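Long-range contacts in putative amidohydrolase (Unidentified, PDB 3MKV), which probably works as a zinc-dependent prolidase of the amidohydrolase superfamily, hydrolysing dipeptides that end in proline: residues F102-D107 with R128-G133; D175-A180 with R218-E223; V231-Y236 with C247-I252; R264-H269 with A317-G322. All blocks are in the same frame, centred on the assembly; numbering follows the deposited sequence.

Contact 1: residues F102-D107 with R128-G133; sequences FTTVRD and RLFVSG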
loop_
_atom_site.group_PDB
_atom_site.type_symbol
_atom_site.label_atom_id
_atom_site.label_comp_id
_atom_site.label_asym_id
_atom_site.label_seq_id
_atom_site.Cartn_x
_atom_site.Cartn_y
_atom_site.Cartn_z
ATOM N N PHE A 102 47.451 0.362 8.893
ATOM C CA PHE A 102 46.276 -0.328 9.399
ATOM C C PHE A 102 45.881 -1.491 8.494
ATOM O O PHE A 102 45.332 -1.300 7.410
ATOM C CB PHE A 102 45.127 0.656 9.623
ATOM C CG PHE A 102 45.411 1.658 10.702
ATOM C CD1 PHE A 102 45.145 1.361 12.029
ATOM C CD2 PHE A 102 45.980 2.890 10.396
ATOM C CE1 PHE A 102 45.415 2.279 13.033
ATOM C CE2 PHE A 102 46.257 3.813 11.398
ATOM C CZ PHE A 102 45.972 3.504 12.722
ATOM N N THR A 103 46.185 -2.703 8.953
ATOM C CA THR A 103 45.990 -3.891 8.144
ATOM C C THR A 103 44.623 -4.506 8.397
ATOM O O THR A 103 44.136 -5.310 7.602
ATOM C CB THR A 103 47.130 -4.927 8.333
ATOM O OG1 THR A 103 47.394 -5.119 9.726
ATOM C CG2 THR A 103 48.399 -4.441 7.669
ATOM N N THR A 104 44.007 -4.118 9.509
ATOM C CA THR A 104 42.630 -4.508 9.780
ATOM C C THR A 104 41.883 -3.311 10.350
ATOM O O THR A 104 42.453 -2.519 11.107
ATOM C CB THR A 104 42.523 -5.684 10.777
ATOM O OG1 THR A 104 43.139 -6.852 10.228
ATOM C CG2 THR A 104 41.059 -5.999 11.070
ATOM N N VAL A 105 40.616 -3.170 9.970
ATOM C CA VAL A 105 39.744 -2.202 10.623
ATOM C C VAL A 105 38.360 -2.771 10.927
ATOM O O VAL A 105 37.862 -3.659 10.225
ATOM C CB VAL A 105 39.598 -0.919 9.801
ATOM C CG1 VAL A 105 40.933 -0.157 9.759
ATOM C CG2 VAL A 105 39.070 -1.247 8.386
ATOM N N ARG A 106 37.748 -2.261 11.991
ATOM C CA ARG A 106 36.354 -2.569 12.267
ATOM C C ARG A 106 35.545 -1.358 11.869
ATOM O O ARG A 106 35.725 -0.264 12.418
ATOM C CB ARG A 106 36.127 -2.901 13.741
ATOM C CG ARG A 106 34.757 -3.497 14.034
ATOM C CD ARG A 106 34.596 -3.786 15.506
ATOM N NE ARG A 106 34.652 -2.560 16.300
ATOM C CZ ARG A 106 34.275 -2.484 17.569
ATOM N NH1 ARG A 106 33.803 -3.562 18.172
ATOM N NH2 ARG A 106 34.363 -1.335 18.228
ATOM N N ASP A 107 34.669 -1.545 10.889
ATOM C CA ASP A 107 33.829 -0.450 10.449
ATOM C C ASP A 107 32.578 -0.388 11.319
ATOM O O ASP A 107 31.869 -1.384 11.491
ATOM C CB ASP A 107 33.488 -0.560 8.964
ATOM C CG ASP A 107 32.668 0.616 8.478
ATOM O OD1 ASP A 107 31.459 0.671 8.785
ATOM O OD2 ASP A 107 33.230 1.493 7.801
ATOM N N ARG A 128 41.852 -5.254 5.861
ATOM C CA ARG A 128 40.884 -6.305 6.054
ATOM C C ARG A 128 39.724 -5.676 6.807
ATOM O O ARG A 128 39.934 -4.887 7.732
ATOM C CB ARG A 128 41.506 -7.440 6.865
ATOM C CG ARG A 128 40.512 -8.457 7.359
ATOM C CD ARG A 128 41.196 -9.510 8.202
ATOM N NE ARG A 128 42.307 -10.150 7.503
ATOM C CZ ARG A 128 43.565 -9.729 7.565
ATOM N NH1 ARG A 128 43.867 -8.661 8.290
ATOM N NH2 ARG A 128 44.519 -10.380 6.906
ATOM N N LEU A 129 38.499 -6.003 6.402
ATOM C CA LEU A 129 37.320 -5.285 6.907
ATOM C C LEU A 129 36.440 -6.138 7.795
ATOM O O LEU A 129 35.985 -7.203 7.396
ATOM C CB LEU A 129 36.483 -4.741 5.752
ATOM C CG LEU A 129 37.000 -3.581 4.895
ATOM C CD1 LEU A 129 35.889 -3.114 3.963
ATOM C CD2 LEU A 129 37.473 -2.421 5.753
ATOM N N PHE A 130 36.204 -5.666 9.009
ATOM C CA PHE A 130 35.177 -6.250 9.865
ATOM C C PHE A 130 34.023 -5.258 9.937
ATOM O O PHE A 130 34.101 -4.246 10.646
ATOM C CB PHE A 130 35.720 -6.529 11.262
ATOM C CG PHE A 130 36.533 -7.787 11.356
ATOM C CD1 PHE A 130 37.840 -7.825 10.885
ATOM C CD2 PHE A 130 35.999 -8.926 11.923
ATOM C CE1 PHE A 130 38.592 -8.971 10.977
ATOM C CE2 PHE A 130 36.750 -10.089 12.013
ATOM C CZ PHE A 130 38.050 -10.112 11.542
ATOM N N VAL A 131 32.952 -5.556 9.199
ATOM C CA VAL A 131 31.884 -4.591 8.964
ATOM C C VAL A 131 30.642 -4.794 9.843
ATOM O O VAL A 131 30.292 -5.917 10.224
ATOM C CB VAL A 131 31.483 -4.594 7.477
ATOM C CG1 VAL A 131 32.727 -4.373 6.591
ATOM C CG2 VAL A 131 30.805 -5.899 7.121
ATOM N N SER A 132 29.983 -3.681 10.144
ATOM C CA SER A 132 28.782 -3.664 10.962
ATOM C C SER A 132 27.505 -3.620 10.123
ATOM O O SER A 132 26.416 -3.836 10.646
ATOM C CB SER A 132 28.798 -2.434 11.866
ATOM O OG SER A 132 29.796 -2.537 12.863
ATOM N N GLY A 133 27.643 -3.335 8.829
ATOM C CA GLY A 133 26.502 -2.967 8.006
ATOM C C GLY A 133 26.018 -1.583 8.424
ATOM O O GLY A 133 26.820 -0.679 8.673
HETATM O O HOH W 1 30.049 -1.593 8.693
#

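Contact 2: residues D175-A180 with R218-E223; sequences DEVRRA and RAIVAE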
loop_
_atom_site.group_PDB
_atom_site.type_symbol
_atom_site.label_atom_id
_atom_site.label_comp_id
_atom_site.label_asym_id
_atom_site.label_seq_id
_atom_site.Cartn_x
_atom_site.Cartn_y
_atom_site.Cartn_z
ATOM N N ASP A 175 10.339 -6.093 17.592
ATOM C CA ASP A 175 10.145 -6.793 16.328
ATOM C C ASP A 175 10.970 -6.142 15.230
ATOM O O ASP A 175 11.651 -6.831 14.481
ATOM C CB ASP A 175 8.660 -6.865 15.937
ATOM C CG ASP A 175 7.909 -7.947 16.698
ATOM O OD1 ASP A 175 6.668 -8.019 16.558
ATOM O OD2 ASP A 175 8.557 -8.724 17.439
ATOM N N GLU A 176 10.914 -4.820 15.138
ATOM C CA GLU A 176 11.681 -4.100 14.130
ATOM C C GLU A 176 13.180 -4.301 14.299
ATOM O O GLU A 176 13.901 -4.438 13.314
ATOM C CB GLU A 176 11.355 -2.614 14.145
ATOM C CG GLU A 176 10.089 -2.247 13.402
ATOM C CD GLU A 176 10.012 -0.770 13.053
ATOM O OE1 GLU A 176 8.881 -0.273 12.855
ATOM O OE2 GLU A 176 11.073 -0.103 12.966
ATOM N N VAL A 177 13.660 -4.338 15.537
ATOM C CA VAL A 177 15.103 -4.447 15.768
ATOM C C VAL A 177 15.602 -5.878 15.631
ATOM O O VAL A 177 16.769 -6.110 15.329
ATOM C CB VAL A 177 15.545 -3.824 17.128
ATOM C CG1 VAL A 177 15.069 -2.401 17.219
ATOM C CG2 VAL A 177 15.012 -4.647 18.311
ATOM N N ARG A 178 14.721 -6.843 15.850
ATOM C CA ARG A 178 15.070 -8.235 15.565
ATOM C C ARG A 178 15.209 -8.435 14.071
ATOM O O ARG A 178 16.229 -8.916 13.603
ATOM C CB ARG A 178 14.016 -9.198 16.122
ATOM C CG ARG A 178 14.400 -9.837 17.441
ATOM C CD ARG A 178 13.327 -10.780 17.933
ATOM N NE ARG A 178 13.558 -11.120 19.335
ATOM C CZ ARG A 178 12.625 -11.573 20.166
ATOM N NH1 ARG A 178 12.945 -11.845 21.423
ATOM N NH2 ARG A 178 11.374 -11.752 19.749
ATOM N N ARG A 179 14.180 -8.052 13.320
ATOM C CA ARG A 179 14.206 -8.226 11.877
ATOM C C ARG A 179 15.409 -7.505 11.259
ATOM O O ARG A 179 16.110 -8.052 10.411
ATOM C CB ARG A 179 12.888 -7.754 11.248
ATOM C CG ARG A 179 12.633 -8.340 9.845
ATOM C CD ARG A 179 11.180 -8.141 9.368
ATOM N NE ARG A 179 10.510 -7.042 10.066
ATOM C CZ ARG A 179 9.525 -7.195 10.956
ATOM N NH1 ARG A 179 9.060 -8.407 11.253
ATOM N NH2 ARG A 179 8.993 -6.130 11.544
ATOM N N ALA A 180 15.647 -6.278 11.699
ATOM C CA ALA A 180 16.757 -5.490 11.203
ATOM C C ALA A 180 18.081 -6.212 11.420
ATOM O O ALA A 180 18.884 -6.342 10.498
ATOM C CB ALA A 180 16.772 -4.122 11.870
ATOM N N ARG A 218 18.488 -5.663 24.641
ATOM C CA ARG A 218 18.569 -7.087 24.955
ATOM C C ARG A 218 18.109 -7.971 23.787
ATOM O O ARG A 218 18.687 -9.031 23.545
ATOM C CB ARG A 218 17.797 -7.420 26.237
ATOM C CG ARG A 218 18.336 -6.724 27.487
ATOM C CD ARG A 218 17.763 -7.313 28.783
ATOM N NE ARG A 218 16.470 -6.721 29.125
ATOM C CZ ARG A 218 16.303 -5.756 30.026
ATOM N NH1 ARG A 218 17.344 -5.271 30.704
ATOM N NH2 ARG A 218 15.090 -5.278 30.250
ATOM N N ALA A 219 17.077 -7.553 23.057
ATOM C CA ALA A 219 16.695 -8.300 21.846
ATOM C C ALA A 219 17.814 -8.275 20.802
ATOM O O ALA A 219 18.111 -9.294 20.188
ATOM C CB ALA A 219 15.405 -7.763 21.244
ATOM N N ILE A 220 18.426 -7.109 20.604
ATOM C CA ILE A 220 19.506 -6.956 19.626
ATOM C C ILE A 220 20.720 -7.818 19.990
ATOM O O ILE A 220 21.251 -8.540 19.151
ATOM C CB ILE A 220 19.918 -5.465 19.440
ATOM C CG1 ILE A 220 18.792 -4.671 18.767
ATOM C CG2 ILE A 220 21.149 -5.360 18.572
ATOM C CD1 ILE A 220 18.840 -3.158 19.001
ATOM N N VAL A 221 21.145 -7.757 21.248
ATOM C CA VAL A 221 22.269 -8.562 21.722
ATOM C C VAL A 221 22.018 -10.080 21.564
ATOM O O VAL A 221 22.894 -10.826 21.130
ATOM C CB VAL A 221 22.605 -8.232 23.196
ATOM C CG1 VAL A 221 23.683 -9.135 23.687
ATOM C CG2 VAL A 221 23.026 -6.757 23.351
ATOM N N ALA A 222 20.819 -10.534 21.912
ATOM C CA ALA A 222 20.467 -11.947 21.768
ATOM C C ALA A 222 20.529 -12.392 20.310
ATOM O O ALA A 222 21.083 -13.441 19.994
ATOM C CB ALA A 222 19.099 -12.207 22.343
ATOM N N GLU A 223 19.977 -11.578 19.421
ATOM C CA GLU A 223 20.079 -11.822 17.982
ATOM C C GLU A 223 21.519 -11.961 17.477
ATOM O O GLU A 223 21.806 -12.849 16.674
ATOM C CB GLU A 223 19.361 -10.721 17.192
ATOM C CG GLU A 223 17.856 -10.827 17.229
ATOM C CD GLU A 223 17.370 -12.231 16.924
ATOM O OE1 GLU A 223 17.883 -12.835 15.961
ATOM O OE2 GLU A 223 16.473 -12.727 17.647
HETATM O O HOH W 2 16.042 -11.498 20.287
#

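Contact 3: residues V231-Y236 with C247-I252; sequences VLAHAY and CGVRTI. With ZN (zinc ion), chain J; SO4 (sulfate ion), chain K; SO4 (sulfate ion), chain L.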
loop_
_atom_site.group_PDB
_atom_site.type_symbol
_atom_site.label_atom_id
_atom_site.label_comp_id
_atom_site.label_asym_id
_atom_site.label_seq_id
_atom_site.Cartn_x
_atom_site.Cartn_y
_atom_site.Cartn_z
ATOM N N VAL A 231 27.552 -7.125 19.915
ATOM C CA VAL A 231 27.053 -5.789 19.662
ATOM C C VAL A 231 28.039 -4.738 20.183
ATOM O O VAL A 231 28.564 -4.849 21.294
ATOM C CB VAL A 231 25.677 -5.597 20.356
ATOM C CG1 VAL A 231 25.222 -4.126 20.310
ATOM C CG2 VAL A 231 24.609 -6.541 19.744
ATOM N N LEU A 232 28.304 -3.717 19.379
ATOM C CA LEU A 232 29.060 -2.570 19.867
ATOM C C LEU A 232 28.068 -1.426 19.883
ATOM O O LEU A 232 27.169 -1.380 19.040
ATOM C CB LEU A 232 30.252 -2.239 18.965
ATOM C CG LEU A 232 29.952 -1.900 17.500
ATOM C CD1 LEU A 232 30.825 -0.758 17.004
ATOM C CD2 LEU A 232 30.096 -3.134 16.610
ATOM N N ALA A 233 28.217 -0.523 20.852
ATOM C CA ALA A 233 27.226 0.504 21.090
ATOM C C ALA A 233 27.874 1.836 21.326
ATOM O O ALA A 233 28.765 1.955 22.153
ATOM C CB ALA A 233 26.364 0.138 22.278
ATOM N N HIS A 234 27.418 2.834 20.584
ATOM C CA HIS A 234 27.848 4.208 20.765
ATOM C C HIS A 234 27.138 4.730 22.025
ATOM O O HIS A 234 25.912 4.645 22.132
ATOM C CB HIS A 234 27.495 4.985 19.488
ATOM C CG HIS A 234 27.308 6.461 19.669
ATOM N ND1 HIS A 234 28.093 7.392 19.025
ATOM C CD2 HIS A 234 26.387 7.167 20.366
ATOM C CE1 HIS A 234 27.684 8.609 19.339
ATOM N NE2 HIS A 234 26.653 8.499 20.156
ATOM N N ALA A 235 27.917 5.216 22.992
ATOM C CA ALA A 235 27.387 5.697 24.282
ATOM C C ALA A 235 28.374 6.638 24.973
ATOM O O ALA A 235 29.559 6.327 25.078
ATOM C CB ALA A 235 27.055 4.518 25.198
ATOM N N TYR A 236 27.891 7.779 25.455
ATOM C CA TYR A 236 28.768 8.771 26.096
ATOM C C TYR A 236 28.716 8.825 27.634
ATOM O O TYR A 236 29.763 8.823 28.287
ATOM C CB TYR A 236 28.505 10.163 25.529
ATOM C CG TYR A 236 29.066 10.389 24.144
ATOM C CD1 TYR A 236 30.409 10.160 23.872
ATOM C CD2 TYR A 236 28.260 10.863 23.115
ATOM C CE1 TYR A 236 30.929 10.372 22.612
ATOM C CE2 TYR A 236 28.771 11.077 21.846
ATOM C CZ TYR A 236 30.108 10.829 21.598
ATOM O OH TYR A 236 30.628 11.040 20.337
ATOM N N CYS A 247 22.724 -4.751 29.561
ATOM C CA CYS A 247 21.872 -5.374 28.556
ATOM C C CYS A 247 22.647 -6.360 27.693
ATOM O O CYS A 247 22.055 -7.111 26.923
ATOM C CB CYS A 247 21.185 -4.323 27.689
ATOM S SG CYS A 247 19.917 -3.373 28.567
ATOM N N GLY A 248 23.967 -6.361 27.833
ATOM C CA GLY A 248 24.795 -7.402 27.235
ATOM C C GLY A 248 25.746 -6.938 26.141
ATOM O O GLY A 248 26.437 -7.757 25.537
ATOM N N VAL A 249 25.783 -5.632 25.886
ATOM C CA VAL A 249 26.652 -5.061 24.863
ATOM C C VAL A 249 28.126 -5.362 25.166
ATOM O O VAL A 249 28.564 -5.190 26.298
ATOM C CB VAL A 249 26.440 -3.551 24.794
ATOM C CG1 VAL A 249 27.485 -2.898 23.932
ATOM C CG2 VAL A 249 25.054 -3.242 24.269
ATOM N N ARG A 250 28.889 -5.798 24.159
ATOM C CA ARG A 250 30.293 -6.207 24.368
ATOM C C ARG A 250 31.349 -5.086 24.271
ATOM O O ARG A 250 32.268 -5.018 25.093
ATOM C CB ARG A 250 30.665 -7.355 23.436
ATOM C CG ARG A 250 32.072 -7.917 23.647
ATOM C CD ARG A 250 32.121 -9.403 23.250
ATOM N NE ARG A 250 33.495 -9.864 23.053
ATOM C CZ ARG A 250 34.284 -9.460 22.060
ATOM N NH1 ARG A 250 33.830 -8.585 21.179
ATOM N NH2 ARG A 250 35.530 -9.910 21.962
ATOM N N THR A 251 31.247 -4.222 23.267
ATOM C CA THR A 251 32.156 -3.083 23.228
ATOM C C THR A 251 31.388 -1.778 23.263
ATOM O O THR A 251 30.307 -1.668 22.684
ATOM C CB THR A 251 33.199 -3.129 22.037
ATOM O OG1 THR A 251 32.582 -2.775 20.791
ATOM C CG2 THR A 251 33.825 -4.509 21.922
ATOM N N ILE A 252 31.955 -0.807 23.973
ATOM C CA ILE A 252 31.384 0.521 24.091
ATOM C C ILE A 252 32.238 1.515 23.328
ATOM O O ILE A 252 33.468 1.464 23.378
ATOM C CB ILE A 252 31.349 0.972 25.548
ATOM C CG1 ILE A 252 30.440 0.054 26.386
ATOM C CG2 ILE A 252 30.932 2.428 25.629
ATOM C CD1 ILE A 252 28.948 0.208 26.091
HETATM ZN ZN ZN J . 29.699 6.912 17.282
HETATM S S SO4 K . 29.515 11.501 17.132
HETATM O O1 SO4 K . 30.916 11.918 17.240
HETATM O O2 SO4 K . 28.858 11.664 18.427
HETATM O O3 SO4 K . 28.831 12.336 16.144
HETATM O O4 SO4 K . 29.459 10.094 16.733
HETATM S S SO4 L . 35.781 -11.743 25.433
HETATM O O1 SO4 L . 36.316 -11.182 24.197
HETATM O O2 SO4 L . 36.272 -13.098 25.609
HETATM O O3 SO4 L . 36.208 -10.912 26.551
HETATM O O4 SO4 L . 34.321 -11.786 25.368
HETATM O O HOH W 3 27.183 -8.257 22.629
#

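Contact 4: residues R264-H269 with A317-G322; sequences RLVAEH and AGVKMG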
loop_
_atom_site.group_PDB
_atom_site.type_symbol
_atom_site.label_atom_id
_atom_site.label_comp_id
_atom_site.label_asym_id
_atom_site.label_seq_id
_atom_site.Cartn_x
_atom_site.Cartn_y
_atom_site.Cartn_z
ATOM N N ARG A 264 34.351 0.999 36.453
ATOM C CA ARG A 264 34.455 -0.220 37.237
ATOM C C ARG A 264 33.520 -1.296 36.714
ATOM O O ARG A 264 33.919 -2.443 36.549
ATOM C CB ARG A 264 34.179 0.054 38.721
ATOM C CG ARG A 264 35.400 0.534 39.508
ATOM C CD ARG A 264 35.241 0.293 41.022
ATOM N NE ARG A 264 34.168 1.097 41.608
ATOM C CZ ARG A 264 34.230 2.418 41.772
ATOM N NH1 ARG A 264 35.310 3.093 41.393
ATOM N NH2 ARG A 264 33.205 3.068 42.303
ATOM N N LEU A 265 32.274 -0.919 36.453
ATOM C CA LEU A 265 31.246 -1.863 36.013
ATOM C C LEU A 265 31.594 -2.510 34.675
ATOM O O LEU A 265 31.402 -3.715 34.478
ATOM C CB LEU A 265 29.898 -1.153 35.920
ATOM C CG LEU A 265 28.723 -2.001 35.443
ATOM C CD1 LEU A 265 28.143 -2.820 36.588
ATOM C CD2 LEU A 265 27.663 -1.101 34.828
ATOM N N VAL A 266 32.097 -1.701 33.751
ATOM C CA VAL A 266 32.643 -2.216 32.489
ATOM C C VAL A 266 33.740 -3.257 32.722
ATOM O O VAL A 266 33.698 -4.361 32.166
ATOM C CB VAL A 266 33.232 -1.076 31.641
ATOM C CG1 VAL A 266 33.999 -1.631 30.455
ATOM C CG2 VAL A 266 32.134 -0.139 31.192
ATOM N N ALA A 267 34.727 -2.897 33.543
ATOM C CA ALA A 267 35.831 -3.802 33.869
ATOM C C ALA A 267 35.312 -5.123 34.401
ATOM O O ALA A 267 35.771 -6.190 34.005
ATOM C CB ALA A 267 36.746 -3.165 34.890
ATOM N N GLU A 268 34.350 -5.035 35.308
ATOM C CA GLU A 268 33.819 -6.198 35.996
ATOM C C GLU A 268 33.015 -7.091 35.071
ATOM O O GLU A 268 32.936 -8.293 35.286
ATOM C CB GLU A 268 32.944 -5.755 37.162
ATOM C CG GLU A 268 32.206 -6.893 37.829
ATOM C CD GLU A 268 30.860 -6.463 38.375
ATOM O OE1 GLU A 268 30.677 -5.243 38.602
ATOM O OE2 GLU A 268 29.990 -7.345 38.567
ATOM N N HIS A 269 32.402 -6.499 34.053
ATOM C CA HIS A 269 31.601 -7.263 33.098
ATOM C C HIS A 269 32.450 -7.879 31.999
ATOM O O HIS A 269 31.985 -8.738 31.264
ATOM C CB HIS A 269 30.535 -6.376 32.466
ATOM C CG HIS A 269 29.239 -6.362 33.209
ATOM N ND1 HIS A 269 29.043 -5.607 34.345
ATOM C CD2 HIS A 269 28.071 -7.004 32.974
ATOM C CE1 HIS A 269 27.808 -5.787 34.779
ATOM N NE2 HIS A 269 27.197 -6.627 33.963
ATOM N N ALA A 317 40.646 2.012 36.390
ATOM C CA ALA A 317 39.639 0.975 36.582
ATOM C C ALA A 317 40.056 -0.388 36.019
ATOM O O ALA A 317 39.443 -1.415 36.331
ATOM C CB ALA A 317 38.323 1.415 35.978
ATOM N N GLY A 318 41.094 -0.396 35.190
ATOM C CA GLY A 318 41.538 -1.634 34.557
ATOM C C GLY A 318 40.634 -2.020 33.399
ATOM O O GLY A 318 40.449 -3.206 33.093
ATOM N N VAL A 319 40.061 -1.011 32.750
ATOM C CA VAL A 319 39.241 -1.243 31.566
ATOM C C VAL A 319 40.089 -1.593 30.346
ATOM O O VAL A 319 40.989 -0.843 29.954
ATOM C CB VAL A 319 38.363 -0.021 31.247
ATOM C CG1 VAL A 319 37.682 -0.190 29.893
ATOM C CG2 VAL A 319 37.332 0.184 32.343
ATOM N N LYS A 320 39.807 -2.753 29.764
ATOM C CA LYS A 320 40.368 -3.125 28.474
ATOM C C LYS A 320 39.961 -2.103 27.398
ATOM O O LYS A 320 38.780 -1.990 27.037
ATOM C CB LYS A 320 39.897 -4.538 28.101
ATOM C CG LYS A 320 40.589 -5.641 28.899
ATOM C CD LYS A 320 39.659 -6.782 29.283
ATOM C CE LYS A 320 39.091 -7.512 28.071
ATOM N NZ LYS A 320 37.864 -8.300 28.417
ATOM N N MET A 321 40.948 -1.354 26.901
ATOM C CA MET A 321 40.728 -0.315 25.896
ATOM C C MET A 321 41.242 -0.721 24.519
ATOM O O MET A 321 42.330 -1.277 24.391
ATOM C CB MET A 321 41.392 0.995 26.321
ATOM C CG MET A 321 40.622 1.743 27.389
ATOM S SD MET A 321 41.324 3.348 27.784
ATOM C CE MET A 321 42.630 2.876 28.917
ATOM N N GLY A 322 40.449 -0.444 23.486
ATOM C CA GLY A 322 40.850 -0.730 22.115
ATOM C C GLY A 322 41.219 0.561 21.424
ATOM O O GLY A 322 41.087 1.633 21.990
#

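Contact 1: residues F102-D107 with R128-G133
T104 sets OG1 beside its own backbone N (chi1 -63°) while the R128 chain bends at chi3 (-55°), and these two turns bring hydroxyl and guanidinium together across a pair of parallel strands. R128 NH1 donates to T104 OG1 at 2.7 Å, with the oxygen at the guanidinium edge and nearly in its plane. Because OG1 takes that position, T104 CG2 falls to the F130 side, 3.7 Å from ring atom CD1. On the other face of the sheet V105 and L129 run side by side in the same direction, and V105 CG2 lies a tight 3.3 Å from L129 CD2. Backbone bonds fix the register: V105 N donates to R128 O at 2.9 Å, F130 N to V105 O at 2.9 Å, and D107 N to F130 O at 2.8 Å. Beyond the ladder, S132 OG donates to D107 O at 2.7 Å, in the carbonyl plane. Helix 113-120 links the strands as a beta-alpha-beta unit. D379 and D407 form salt bridges to R128 NH1 and NH2, so the buried guanidinium is held by two carboxylates as well as the T104 hydroxyl; its positive charge is probably well compensated.

Contact 2: residues D175-A180 with R218-E223
A water lies at the edge of the R178 guanidinium, in its plane, while A219 CB and E223 OE2 of helix 214-225 approach obliquely. The E223 carboxylate is turned 70° from the guanidinium plane, so the two flat groups do not pair as parallel partners. Their direct salt bridge is also long, 3.7 Å between R178 NE and E223 OE2. The water does the closer work: it accepts from R178 NE at 2.7 Å and donates to E223 OE2 at 2.9 Å and to A219 O at 3.0 Å. The R178 chain is extended from CG to NE and crosses the E223 chain at about a right angle, which puts R178 CG 3.6 Å from E223 CG. Beneath this polar bridge lies an apolar one, where V177 CB rests 3.7 Å from I220 CG1 and the two side chains again cross nearly perpendicularly. The short helical segments run roughly parallel, their axes 23° apart and 8.9 Å at closest approach. On the far side of helix 174-187, R179 forms a salt bridge with E176 of a neighbouring subunit. E223 OE1 is paired with R182, so the carboxylate probably interacts with two arginines, R178 only at long range. Between the segments themselves, then, polar cohesion rests mainly on a three-bonded water, and the weak direct ion pair probably adds mostly diffuse electrostatic attraction.

Contact 3: residues V231-Y236 with C247-I252
L232 pairs with T251 and A233 with I252 in parallel register, the evidence being A233 N donating to T251 O at 3.0 Å, a weak bond from T251 N to V231 O, and a further backbone bond between A233 and E253. Just before the second strand, R250 N is another donor to V231 O, at 3.0 Å. V249 packs its two methyls against the start of this ladder: with CG1 anti to its backbone N (chi1 170°), that atom comes 3.6 Å from A233 CB, while CG2 faces V231 CG1 where the two valines cross at about a right angle. On the L232 face, T251 OG1 presses to 3.0 Å from L232 CB, a close contact for a hydroxyl whose hydrogen-bond partners include E253. Where the helix before the second strand ends, G248 closes a Schellman motif, and a water bridges G248 O and V231 N. Further out, R250 grips a sulfate, probably from the crystallisation liquor, through NE and through NH2, the latter 2.7 Å from sulfate O1. At the opposite end of the first strand H234 ND1 binds zinc at 2.4 Å, and Y236 OH donates to O2 of a second sulfate at 2.7 Å. H254 and the carboxylated K193 are the other ligands of this zinc, while the H234 ring stacks on H142 and its NE2 bonds to G198 O. Strand 232-235, helix 238-246 and strand 251-254 form a beta-alpha-beta unit, and successive strands delivering histidines to a pair of zincs bridged by a carboxylated lysine are the hallmark of the binuclear amidohydrolase TIM barrel.

Contact 4: residues R264-H269 with A317-G322
V266 and V319 make the buried, apolar side of this contact, with V266 CG1 4.0 Å from V319 CG1. Chi1 of V319 (171°) divides the work between its methyls: CG1 goes to V266, while CG2 sits 4.2 Å from A267 CB. The backbones come nearest at the same place, A267 CA lying 4.8 Å from V319 CA, consistent with the small alanine side chain. The more exposed rim, at R264, A317 and G318, is thinner and more polar. It holds one close approach, A267 CB to the carbonyl oxygen of A317 at 3.5 Å, and A317 CB reaches R264 N at 4.0 Å. No hydrogen bond joins the segments, and the area buried between them is modest, about 199 Å². G318, exposed and with positive phi, ends helix 307-317 in a Schellman motif, after which the chain turns and V319 lies in the buried part. Helix 260-269 finishes with its own local bonding: L265 O accepts from H269 N and, at 3.0 Å, from H269 ND1, the two donors arriving from opposite faces of the carbonyl plane. In the wider fold, V266 and V319 both touch V273 of strand 272-274, to which K320 and G322 are hydrogen-bonded through their backbones. I241 of helix 238-246 packs against V266, and M314 of helix 307-317 against V319, so the contact sits where helices 260-269, 238-246 and 307-317 come together beside strand 272-274.

How the contacts relate
From the N terminus the four contacts follow in series, and none nests in or crosses another. Contact 1 closes the strand-helix-strand loop around helix 113-120, and contact 2 then brings helices 174-187 and 214-225 together on the outside. Contact 3 follows, closing the short loop around helix 238-246; it packs on contact 2 through V221 against G248 and V231. It also meets contact 1, where R106 NH1 lies 3.0 Å from T251 OG1, a probable hydrogen bond across the barrel interior. Contact 4 closes the longest loop, 47 residues, its centre about 12 Å from that of contact 3. Contacts 1 and 3 tie neighbouring barrel strands, contact 2 two outer helices, and contact 4 a helix to the chain leaving helix 307-317.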